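Local coordinates for blue copper protein (Hyphomicrobium denitrificans, PDB 3EF4) that binds a single copper ion and probably shuttles electrons between redox partners in the periplasm, as a blue copper protein of the pseudoazurin type, at residues A[24-27]-A[28-32]; A[76-80]-A[81-85]; A[97-100]-A[101-105]. All blocks are in the same frame, centred on the assembly; numbering follows the deposited sequence.

Contact 1 of 3, residues A[24-27]-A[28-32]; sequences VKVE and AGDTV
Glu27 and Asp30 close a type II beta turn, a local backbone and side-chain contact at the end of strand 18-26, where the chain swings round to begin strand 31-35. The defining bond of the turn runs from Asp30 N to Glu27 O at 3.0 Å. A second bond comes back the other way: Glu27 N gives its hydrogen to Asp30 OD1 over 2.9 Å and almost straight, at 173°. That oxygen is met from above the carboxylate plane, 58° out of it. With chi1 at -72°, CG lies beside the backbone N of Asp30, and the carboxylate is thereby laid back over the mouth of the turn. The other oxygen, OD2, is hydrogen-bonded by Ala1 N, which ties the turn to the start of the chain. At the third position Gly29 has a positive phi, a conformation glycine takes easily because any beta carbon there would collide with the carbonyl oxygen of Ala28.

On the outer side, the chain of Glu27 bends at chi2 and its two oxygens take different partners. OE1 forms a salt bridge of 2.6 Å with Lys25 NZ, while OE2 accepts from a water that in turn accepts from Ala28 N at 2.7 Å. Lys25 NZ also reaches Val26 O, above the plane of that carbonyl. Inward, Val26 CB rests 3.5 Å from Asp30 OD1, and Val26 CG1 meets Val32 CG2 at 3.8 Å, two branched side chains that cross obliquely. Val91 and Val93 of strand 88-93 continue this apolar layer beside Val26. Glu27 thus has its amide, its carbonyl and both carboxylate oxygens engaged, and the paired bonds with Asp30 probably fix the reversal, while the bound terminal amine would favour a charged aspartate.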
loop_
_atom_site.group_PDB
_atom_site.type_symbol
_atom_site.label_atom_id
_atom_site.label_comp_id
_atom_site.label_asym_id
_atom_site.label_seq_id
_atom_site.Cartn_x
_atom_site.Cartn_y
_atom_site.Cartn_z
ATOM N N VAL A 24 -2.186 -3.871 5.637
ATOM C CA VAL A 24 -2.690 -3.399 6.940
ATOM C C VAL A 24 -4.196 -3.205 6.841
ATOM O O VAL A 24 -4.740 -2.661 5.901
ATOM C CB VAL A 24 -1.951 -2.199 7.494
ATOM C CG1 VAL A 24 -2.134 -1.049 6.573
ATOM C CG2 VAL A 24 -2.446 -1.742 8.870
ATOM N N LYS A 25 -4.863 -3.727 7.845
ATOM C CA LYS A 25 -6.291 -3.611 8.045
ATOM C C LYS A 25 -6.586 -2.506 9.032
ATOM O O LYS A 25 -6.055 -2.465 10.141
ATOM C CB LYS A 25 -6.857 -4.970 8.509
ATOM C CG LYS A 25 -8.332 -4.815 8.902
ATOM C CD LYS A 25 -9.280 -4.831 7.754
ATOM C CE LYS A 25 -10.766 -4.821 8.115
ATOM N NZ LYS A 25 -11.077 -3.886 9.234
ATOM N N VAL A 26 -7.433 -1.577 8.607
ATOM C CA VAL A 26 -7.792 -0.414 9.366
ATOM C C VAL A 26 -9.306 -0.197 9.305
ATOM O O VAL A 26 -10.045 -0.916 8.620
ATOM C CB VAL A 26 -7.064 0.852 8.902
ATOM C CG1 VAL A 26 -5.579 0.600 8.763
ATOM C CG2 VAL A 26 -7.620 1.336 7.564
ATOM N N GLU A 27 -9.737 0.777 10.091
ATOM C CA GLU A 27 -11.175 1.104 10.035
ATOM C C GLU A 27 -11.313 2.545 9.564
ATOM O O GLU A 27 -10.397 3.355 9.628
ATOM C CB GLU A 27 -11.874 0.905 11.381
ATOM C CG GLU A 27 -11.973 -0.573 11.790
ATOM C CD GLU A 27 -12.744 -1.490 10.862
ATOM O OE1 GLU A 27 -12.704 -2.748 10.965
ATOM O OE2 GLU A 27 -13.466 -1.028 9.957
ATOM N N ALA A 28 -12.512 2.847 9.068
ATOM C CA ALA A 28 -12.745 4.217 8.669
ATOM C C ALA A 28 -12.466 5.205 9.799
ATOM O O ALA A 28 -12.817 4.873 10.945
ATOM C CB ALA A 28 -14.202 4.344 8.251
ATOM N N GLY A 29 -11.855 6.326 9.474
ATOM C CA GLY A 29 -11.450 7.328 10.420
ATOM C C GLY A 29 -10.033 7.143 10.916
ATOM O O GLY A 29 -9.480 8.020 11.595
ATOM N N ASP A 30 -9.409 5.982 10.580
ATOM C CA ASP A 30 -8.018 5.767 10.924
ATOM C C ASP A 30 -7.114 6.516 9.958
ATOM O O ASP A 30 -7.444 6.856 8.847
ATOM C CB ASP A 30 -7.662 4.285 10.864
ATOM C CG ASP A 30 -8.268 3.491 12.005
ATOM O OD1 ASP A 30 -8.143 2.249 11.956
ATOM O OD2 ASP A 30 -8.872 4.059 12.939
ATOM N N THR A 31 -5.909 6.746 10.404
ATOM C CA THR A 31 -4.892 7.248 9.505
ATOM C C THR A 31 -3.841 6.166 9.303
ATOM O O THR A 31 -3.516 5.370 10.193
ATOM C CB THR A 31 -4.151 8.490 10.001
ATOM O OG1 THR A 31 -3.729 8.079 11.311
ATOM C CG2 THR A 31 -4.982 9.709 10.269
ATOM N N VAL A 32 -3.280 6.145 8.112
ATOM C CA VAL A 32 -2.133 5.312 7.846
ATOM C C VAL A 32 -0.994 6.245 7.451
ATOM O O VAL A 32 -1.075 6.980 6.455
ATOM C CB VAL A 32 -2.388 4.264 6.741
ATOM C CG1 VAL A 32 -1.166 3.372 6.566
ATOM C CG2 VAL A 32 -3.621 3.435 7.078
HETATM O O HOH W 1 -14.478 0.963 8.948
#

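Contact 2 of 3, residues A[76-80]-A[81-85]; sequences VLKCA and PHYGM. With CU (copper (II) ion), chain D; PO4 (phosphate ion), chain H.
The copper site of this protein takes two of its four ligands from this short stretch, Cys79 just after strand 73-78 and His82 further along the loop that follows. Cys79 SG binds the copper at 2.2 Å and His82 ND1 at 2.0 Å, so that the sulfur and the imidazole nitrogen lie 3.5 Å apart and the sulfur stands oblique to the ring. His41 and Met87 complete the site. Cys79 CB carries its sulfur anti to the backbone N (chi1 168°), while Pro81 CG approaches both this sulfur and one face of the His82 ring. The backbone bends back with His82 N making a weak hydrogen bond to Cys79 O.

Three of the ligands, Cys79, His82 and Met87, thus fall on the loop joining two strands of the cupredoxin fold, the ligand-bearing loop characteristic of blue copper proteins, with His41 supplied from elsewhere in the chain. Away from the metal, Lys78 crosses the Tyr83 ring at about a right angle. Its CB sits over one face in a CH-pi contact, 3.9 Å from the centroid, and its CD rests 3.6 Å from Tyr83 CD2. Extended beyond CG, the chain carries NZ to O2 of a phosphate, probably from the crystallisation liquor, to which it donates at 2.7 Å. Tyr83 OH is hydrogen-bonded to Tyr105 OH, beyond the loop.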
loop_
_atom_site.group_PDB
_atom_site.type_symbol
_atom_site.label_atom_id
_atom_site.label_comp_id
_atom_site.label_asym_id
_atom_site.label_seq_id
_atom_site.Cartn_x
_atom_site.Cartn_y
_atom_site.Cartn_z
ATOM N N VAL A 76 -4.409 0.310 -2.927
ATOM C CA VAL A 76 -3.054 -0.085 -3.298
ATOM C C VAL A 76 -2.195 1.153 -3.446
ATOM O O VAL A 76 -2.566 2.076 -4.205
ATOM C CB VAL A 76 -3.049 -0.888 -4.630
ATOM C CG1 VAL A 76 -1.629 -1.347 -4.937
ATOM C CG2 VAL A 76 -3.979 -2.070 -4.557
ATOM N N LEU A 77 -1.045 1.150 -2.769
ATOM C CA LEU A 77 -0.043 2.193 -2.940
ATOM C C LEU A 77 1.253 1.556 -3.400
ATOM O O LEU A 77 1.537 0.405 -3.129
ATOM C CB LEU A 77 0.156 3.035 -1.693
ATOM C CG LEU A 77 -1.055 3.787 -1.173
ATOM C CD1 LEU A 77 -1.873 2.962 -0.211
ATOM C CD2 LEU A 77 -0.638 5.103 -0.509
ATOM N N LYS A 78 2.055 2.371 -4.095
ATOM C CA LYS A 78 3.356 1.993 -4.528
ATOM C C LYS A 78 4.392 3.017 -4.082
ATOM O O LYS A 78 4.077 4.138 -3.773
ATOM C CB LYS A 78 3.418 1.877 -6.081
ATOM C CG LYS A 78 3.117 3.191 -6.786
ATOM C CD LYS A 78 3.234 3.048 -8.307
ATOM C CE LYS A 78 2.760 4.337 -8.982
ATOM N NZ LYS A 78 2.837 4.255 -10.453
ATOM N N CYS A 79 5.644 2.569 -4.146
ATOM C CA CYS A 79 6.808 3.440 -4.130
ATOM C C CYS A 79 7.222 3.631 -5.581
ATOM O O CYS A 79 7.458 2.643 -6.282
ATOM C CB CYS A 79 7.928 2.844 -3.318
ATOM S SG CYS A 79 9.493 3.696 -3.542
ATOM N N ALA A 80 7.239 4.885 -6.051
ATOM C CA ALA A 80 7.454 5.112 -7.468
ATOM C C ALA A 80 8.760 4.505 -7.983
ATOM O O ALA A 80 8.704 3.763 -8.976
ATOM C CB ALA A 80 7.430 6.600 -7.787
ATOM N N PRO A 81 9.919 4.752 -7.433
ATOM C CA PRO A 81 11.104 4.142 -8.002
ATOM C C PRO A 81 11.223 2.647 -7.804
ATOM O O PRO A 81 12.000 2.020 -8.528
ATOM C CB PRO A 81 12.231 4.871 -7.246
ATOM C CG PRO A 81 11.634 5.258 -5.960
ATOM C CD PRO A 81 10.209 5.679 -6.293
ATOM N N HIS A 82 10.506 2.097 -6.821
ATOM C CA HIS A 82 10.683 0.684 -6.529
ATOM C C HIS A 82 9.497 -0.214 -6.808
ATOM O O HIS A 82 9.523 -1.384 -6.467
ATOM C CB HIS A 82 11.157 0.469 -5.091
ATOM C CG HIS A 82 12.444 1.176 -4.801
ATOM N ND1 HIS A 82 12.502 1.986 -3.689
ATOM C CD2 HIS A 82 13.643 1.171 -5.385
ATOM C CE1 HIS A 82 13.743 2.483 -3.650
ATOM N NE2 HIS A 82 14.430 2.016 -4.691
ATOM N N TYR A 83 8.472 0.305 -7.473
ATOM C CA TYR A 83 7.297 -0.536 -7.735
ATOM C C TYR A 83 7.642 -1.785 -8.482
ATOM O O TYR A 83 7.207 -2.886 -8.130
ATOM C CB TYR A 83 6.279 0.256 -8.519
ATOM C CG TYR A 83 4.904 -0.340 -8.643
ATOM C CD1 TYR A 83 4.309 -1.092 -7.653
ATOM C CD2 TYR A 83 4.168 -0.119 -9.794
ATOM C CE1 TYR A 83 3.057 -1.601 -7.799
ATOM C CE2 TYR A 83 2.891 -0.623 -9.947
ATOM C CZ TYR A 83 2.325 -1.381 -8.943
ATOM O OH TYR A 83 1.072 -1.903 -9.038
ATOM N N GLY A 84 8.487 -1.641 -9.501
ATOM C CA GLY A 84 8.941 -2.782 -10.255
ATOM C C GLY A 84 9.770 -3.770 -9.512
ATOM O O GLY A 84 9.918 -4.947 -9.910
ATOM N N MET A 85 10.341 -3.381 -8.389
ATOM C CA MET A 85 11.089 -4.220 -7.485
ATOM C C MET A 85 10.186 -4.778 -6.419
ATOM O O MET A 85 10.650 -5.391 -5.476
ATOM C CB MET A 85 12.238 -3.417 -6.852
ATOM C CG MET A 85 13.399 -3.167 -7.804
ATOM S SD MET A 85 14.689 -1.995 -7.336
ATOM C CE MET A 85 14.029 -0.598 -8.093
HETATM CU CU CU D . 10.984 2.499 -2.439
HETATM P P PO4 H . 4.116 8.069 -11.187
HETATM O O1 PO4 H . 5.571 7.494 -11.070
HETATM O O2 PO4 H . 3.065 6.875 -11.146
HETATM O O3 PO4 H . 3.821 9.035 -9.962
HETATM O O4 PO4 H . 3.939 8.845 -12.539
HETATM O O HOH W 2 9.192 0.869 -10.849
#

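Contact 3 of 3, residues A[97-100]-A[101-105]; sequences VNLD and QIKEY
Lys103 N donates to Leu99 O at 3.0 Å, a backbone bond in the middle of helix 99-104. The extended lysine passes the leucine obliquely, its CG 4.1 Å from Leu99 CD1, and both side chains reach Ile119 of helix 109-119. One residue earlier, Asn98 O accepts from the amide of Ile102 over 3.1 Å in the first bond of the helix, nearly along the C=O axis. Gln101 OE1 packs 3.4 Å from Asn98 CA, because the bend of the glutamine at chi2 (69°) turns its amide back toward the start of the helix. There NE2 donates to a water that in turn donates to Asp100 OD1, a bridge between the ends of two neighbouring side chains.

Asn98 occupies the N-cap position, yet its side chain makes no capping bond. Instead OD1 accepts from Leu74 N, joining the start of the helix to strand 73-78. With chi1 at 61°, CG is set between the backbone N and the carbonyl carbon, and the amide passes at a slant to Ile102, whose CD1 is 3.7 Å from ND2. Ile102 goes on to touch Leu74 and Val76 of that strand, and Val49, and is buried where its helix meets strand 73-78 and helix 109-119.

Glu104 N donates to Asp100 O at 3.0 Å with a more bent N-H...O angle of 137°, and Glu104 CG lies near that same carbonyl oxygen. Successive i+4 to i bonds to the carbonyls of Asn98, Leu99 and Asp100 mark a short alpha-helix with one apolar side against the sheet and the second helix, part of the C-terminal helical extension that pseudoazurins add to the cupredoxin fold.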
loop_
_atom_site.group_PDB
_atom_site.type_symbol
_atom_site.label_atom_id
_atom_site.label_comp_id
_atom_site.label_asym_id
_atom_site.label_seq_id
_atom_site.Cartn_x
_atom_site.Cartn_y
_atom_site.Cartn_z
ATOM N N VAL A 97 -14.746 -4.249 -0.374
ATOM C CA VAL A 97 -15.851 -4.258 -1.315
ATOM C C VAL A 97 -15.396 -4.385 -2.754
ATOM O O VAL A 97 -16.109 -4.906 -3.630
ATOM C CB VAL A 97 -16.729 -3.012 -1.122
ATOM C CG1 VAL A 97 -17.299 -3.040 0.281
ATOM C CG2 VAL A 97 -15.987 -1.731 -1.399
ATOM N N ASN A 98 -14.156 -3.921 -3.013
ATOM C CA ASN A 98 -13.614 -3.931 -4.372
ATOM C C ASN A 98 -12.552 -5.019 -4.572
ATOM O O ASN A 98 -11.690 -4.937 -5.446
ATOM C CB ASN A 98 -13.055 -2.577 -4.752
ATOM C CG ASN A 98 -11.931 -2.153 -3.844
ATOM O OD1 ASN A 98 -11.891 -2.545 -2.670
ATOM N ND2 ASN A 98 -10.972 -1.378 -4.313
ATOM N N LEU A 99 -12.641 -6.110 -3.797
ATOM C CA LEU A 99 -11.704 -7.221 -3.957
ATOM C C LEU A 99 -11.629 -7.756 -5.385
ATOM O O LEU A 99 -10.507 -8.036 -5.847
ATOM C CB LEU A 99 -12.075 -8.326 -2.964
ATOM C CG LEU A 99 -11.143 -9.554 -2.987
ATOM C CD1 LEU A 99 -9.683 -9.202 -2.674
ATOM C CD2 LEU A 99 -11.658 -10.572 -1.947
ATOM N N ASP A 100 -12.754 -7.893 -6.063
ATOM C CA ASP A 100 -12.722 -8.458 -7.423
ATOM C C ASP A 100 -11.837 -7.577 -8.300
ATOM O O ASP A 100 -11.045 -8.072 -9.089
ATOM C CB ASP A 100 -14.123 -8.565 -8.011
ATOM C CG ASP A 100 -15.099 -9.510 -7.395
ATOM O OD1 ASP A 100 -16.342 -9.387 -7.568
ATOM O OD2 ASP A 100 -14.671 -10.472 -6.725
ATOM N N GLN A 101 -12.010 -6.259 -8.176
ATOM C CA GLN A 101 -11.223 -5.323 -8.983
ATOM C C GLN A 101 -9.746 -5.362 -8.620
ATOM O O GLN A 101 -8.921 -5.304 -9.531
ATOM C CB GLN A 101 -11.840 -3.938 -8.846
ATOM C CG GLN A 101 -13.222 -3.823 -9.473
ATOM C CD GLN A 101 -14.366 -4.541 -8.834
ATOM O OE1 GLN A 101 -14.470 -4.593 -7.617
ATOM N NE2 GLN A 101 -15.206 -5.144 -9.730
ATOM N N ILE A 102 -9.361 -5.487 -7.356
ATOM C CA ILE A 102 -7.936 -5.603 -6.991
ATOM C C ILE A 102 -7.355 -6.886 -7.581
ATOM O O ILE A 102 -6.226 -6.885 -8.082
ATOM C CB ILE A 102 -7.792 -5.587 -5.472
ATOM C CG1 ILE A 102 -8.329 -4.354 -4.785
ATOM C CG2 ILE A 102 -6.372 -5.873 -5.063
ATOM C CD1 ILE A 102 -7.780 -3.016 -5.017
ATOM N N LYS A 103 -8.102 -7.999 -7.566
ATOM C CA LYS A 103 -7.604 -9.244 -8.148
ATOM C C LYS A 103 -7.498 -9.144 -9.668
ATOM O O LYS A 103 -6.592 -9.811 -10.195
ATOM C CB LYS A 103 -8.518 -10.388 -7.797
ATOM C CG LYS A 103 -8.484 -10.741 -6.322
ATOM C CD LYS A 103 -9.318 -11.994 -6.125
ATOM C CE LYS A 103 -8.967 -12.709 -4.832
ATOM N NZ LYS A 103 -9.794 -13.950 -4.703
ATOM N N GLU A 104 -8.322 -8.333 -10.329
ATOM C CA GLU A 104 -8.318 -8.162 -11.800
ATOM C C GLU A 104 -7.143 -7.310 -12.236
ATOM O O GLU A 104 -6.755 -7.314 -13.397
ATOM C CB GLU A 104 -9.617 -7.533 -12.336
ATOM C CG GLU A 104 -10.780 -8.472 -12.583
ATOM C CD GLU A 104 -12.080 -7.745 -12.925
ATOM O OE1 GLU A 104 -12.556 -7.967 -14.083
ATOM O OE2 GLU A 104 -12.591 -6.973 -12.030
ATOM N N TYR A 105 -6.557 -6.520 -11.337
ATOM C CA TYR A 105 -5.466 -5.609 -11.716
ATOM C C TYR A 105 -4.243 -6.392 -12.097
ATOM O O TYR A 105 -3.794 -7.314 -11.396
ATOM C CB TYR A 105 -5.206 -4.672 -10.558
ATOM C CG TYR A 105 -3.981 -3.817 -10.759
ATOM C CD1 TYR A 105 -2.888 -3.973 -9.915
ATOM C CD2 TYR A 105 -3.903 -2.868 -11.784
ATOM C CE1 TYR A 105 -1.747 -3.208 -10.055
ATOM C CE2 TYR A 105 -2.750 -2.099 -11.933
ATOM C CZ TYR A 105 -1.671 -2.285 -11.066
ATOM O OH TYR A 105 -0.507 -1.524 -11.215
HETATM O O HOH W 3 -17.370 -6.800 -8.597
#

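Contacts 1, 2 and 3 follow one another along the chain without overlap. Contacts 1 and 2 both reach the same mixed sheet but lie on opposite sides of the chain's centre, their centres about 21 Å apart: one reverses the chain between strands 18-26 and 31-35, the other carries strand 73-78 into the copper loop. Contact 3, its centre about 18 Å from that of contact 2, opens the C-terminal helical part. It touches contact 2 through the two tyrosines, Tyr83 and Tyr105, and through packing of Val76 on Ile102. The helix thus meets the strand that leads to the copper ligands, whereas contact 1 touches neither.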